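Local coordinates for protein succinate-semialdehyde dehydrogenase (NAD(P)(+)) (Marinobacter aquaeolei, PDB 3RH9) that probably oxidises succinate semialdehyde to succinate, passing the electrons to NAD(P)+, at residues I296-E300 / K301-A305. Residues are numbered along the deposited sequence; the frame is centred on the assembly and turned at random.
Sequences IFVHE and KVADA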
loop_
_atom_site.group_PDB
_atom_site.type_symbol
_atom_site.label_atom_id
_atom_site.label_comp_id
_atom_site.label_asym_id
_atom_site.label_seq_id
_atom_site.Cartn_x
_atom_site.Cartn_y
_atom_site.Cartn_z
ATOM N N ILE A 296 -23.526 -11.990 15.052
ATOM C CA ILE A 296 -23.586 -13.451 15.066
ATOM C C ILE A 296 -24.768 -13.911 14.234
ATOM O O ILE A 296 -25.915 -13.760 14.630
ATOM C CB ILE A 296 -23.681 -14.039 16.493
ATOM C CG1 ILE A 296 -22.384 -13.827 17.278
ATOM C CG2 ILE A 296 -23.957 -15.516 16.428
ATOM C CD1 ILE A 296 -22.169 -12.431 17.729
ATOM N N PHE A 297 -24.483 -14.444 13.056
ATOM C CA PHE A 297 -25.532 -14.945 12.192
ATOM C C PHE A 297 -25.776 -16.420 12.485
ATOM O O PHE A 297 -24.870 -17.240 12.370
ATOM C CB PHE A 297 -25.159 -14.755 10.724
ATOM C CG PHE A 297 -25.190 -13.325 10.269
ATOM C CD1 PHE A 297 -24.044 -12.545 10.314
ATOM C CD2 PHE A 297 -26.360 -12.761 9.783
ATOM C CE1 PHE A 297 -24.062 -11.230 9.885
ATOM C CE2 PHE A 297 -26.386 -11.452 9.356
ATOM C CZ PHE A 297 -25.231 -10.682 9.408
ATOM N N VAL A 298 -27.002 -16.753 12.874
ATOM C CA VAL A 298 -27.347 -18.136 13.144
ATOM C C VAL A 298 -28.525 -18.627 12.299
ATOM O O VAL A 298 -29.527 -17.927 12.115
ATOM C CB VAL A 298 -27.625 -18.367 14.623
ATOM C CG1 VAL A 298 -27.966 -19.825 14.860
ATOM C CG2 VAL A 298 -26.410 -17.972 15.431
ATOM N N HIS A 299 -28.386 -19.838 11.785
ATOM C CA HIS A 299 -29.427 -20.431 10.980
ATOM C C HIS A 299 -30.689 -20.713 11.805
ATOM O O HIS A 299 -30.622 -21.211 12.928
ATOM C CB HIS A 299 -28.922 -21.710 10.334
ATOM C CG HIS A 299 -29.777 -22.177 9.208
ATOM N ND1 HIS A 299 -30.856 -23.010 9.394
ATOM C CD2 HIS A 299 -29.730 -21.907 7.884
ATOM C CE1 HIS A 299 -31.430 -23.248 8.229
ATOM N NE2 HIS A 299 -30.765 -22.592 7.296
ATOM N N GLU A 300 -31.843 -20.401 11.230
ATOM C CA GLU A 300 -33.099 -20.506 11.959
ATOM C C GLU A 300 -33.311 -21.863 12.628
ATOM O O GLU A 300 -33.901 -21.940 13.695
ATOM C CB GLU A 300 -34.278 -20.148 11.045
ATOM C CG GLU A 300 -34.221 -18.703 10.579
ATOM C CD GLU A 300 -35.438 -18.249 9.788
ATOM O OE1 GLU A 300 -36.320 -19.087 9.493
ATOM O OE2 GLU A 300 -35.501 -17.035 9.462
ATOM N N LYS A 301 -32.820 -22.933 12.013
ATOM C CA LYS A 301 -33.088 -24.278 12.530
ATOM C C LYS A 301 -32.335 -24.559 13.818
ATOM O O LYS A 301 -32.689 -25.480 14.545
ATOM C CB LYS A 301 -32.790 -25.357 11.481
ATOM C CG LYS A 301 -33.646 -25.244 10.226
ATOM C CD LYS A 301 -33.565 -26.513 9.371
ATOM C CE LYS A 301 -34.674 -26.558 8.306
ATOM N NZ LYS A 301 -34.348 -25.711 7.123
ATOM N N VAL A 302 -31.319 -23.752 14.109
ATOM C CA VAL A 302 -30.460 -23.984 15.272
ATOM C C VAL A 302 -30.328 -22.759 16.185
ATOM O O VAL A 302 -29.587 -22.771 17.173
ATOM C CB VAL A 302 -29.064 -24.489 14.835
ATOM C CG1 VAL A 302 -29.179 -25.880 14.196
ATOM C CG2 VAL A 302 -28.423 -23.497 13.854
ATOM N N ALA A 303 -31.073 -21.708 15.864
ATOM C CA ALA A 303 -31.029 -20.465 16.639
ATOM C C ALA A 303 -31.344 -20.655 18.123
ATOM O O ALA A 303 -30.574 -20.219 18.978
ATOM C CB ALA A 303 -31.963 -19.417 16.027
ATOM N N ASP A 304 -32.479 -21.294 18.412
ATOM C CA ASP A 304 -32.926 -21.514 19.786
ATOM C C ASP A 304 -31.946 -22.338 20.603
ATOM O O ASP A 304 -31.560 -21.957 21.710
ATOM C CB ASP A 304 -34.280 -22.206 19.789
ATOM C CG ASP A 304 -35.414 -21.242 19.555
ATOM O OD1 ASP A 304 -35.234 -20.054 19.925
ATOM O OD2 ASP A 304 -36.472 -21.668 19.013
ATOM N N ALA A 305 -31.561 -23.483 20.052
ATOM C CA ALA A 305 -30.582 -24.333 20.696
ATOM C C ALA A 305 -29.278 -23.562 20.859
ATOM O O ALA A 305 -28.586 -23.695 21.867
ATOM C CB ALA A 305 -30.363 -25.592 19.887
HETATM O O HOH W 1 -34.098 -22.595 16.275
#
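The carbonyl O of His-299 accepts a hydrogen bond from Val-302 N at 2.9 Å, the donor standing 41° above the carbonyl plane. This bond joins residues three apart and closes a type I beta-turn where the strand stops, with Glu-300 and Lys-301 at its corners. The His-299 ring takes a second N-H of the turn: with CG anti to its own backbone N (chi1 -164°), the ring swings alongside Lys-301, and ND1 accepts from Lys-301 N at 3.3 Å, a long but nearly straight bond whose donor is tilted from the ring plane. Histidine suits this place because one flat side chain supplies both an acceptor and carbon surface. The Lys-301 chain runs beside it, its CG 3.6 Å from His-299 CE1, while CB lies at the ring edge; lysine offers a long apolar stem here, and its bend at chi4 keeps the ammonium near the ring. Replacing the imidazole by an alanine is likely to cost Lys-301 N its acceptor and the lysine's methylene chain the ring beside it. On the inner side, Val-298 CG1 lies 3.6 Å from Ala-303 CA and meets Val-302 CG2 at 3.8 Å. Two branched valines meet here, and the small Ala-303 probably allows the helix to begin so near the strand. Val-302 occupies the N-cap position, and a water donates to Glu-300 O and accepts from Asp-304 N, an N-H at the helix start. Exposed Glu-300 turns outward to a salt bridge with Arg-400, whereas the buried His-299 ring packs edge-to-face with Phe-399 on the neighbouring strand. Away from the predicted active-site Glu-256, the type I turn joins strand 295-299 to helix 303-316, a tight beta-alpha connection in the catalytic domain of the aldehyde dehydrogenase fold.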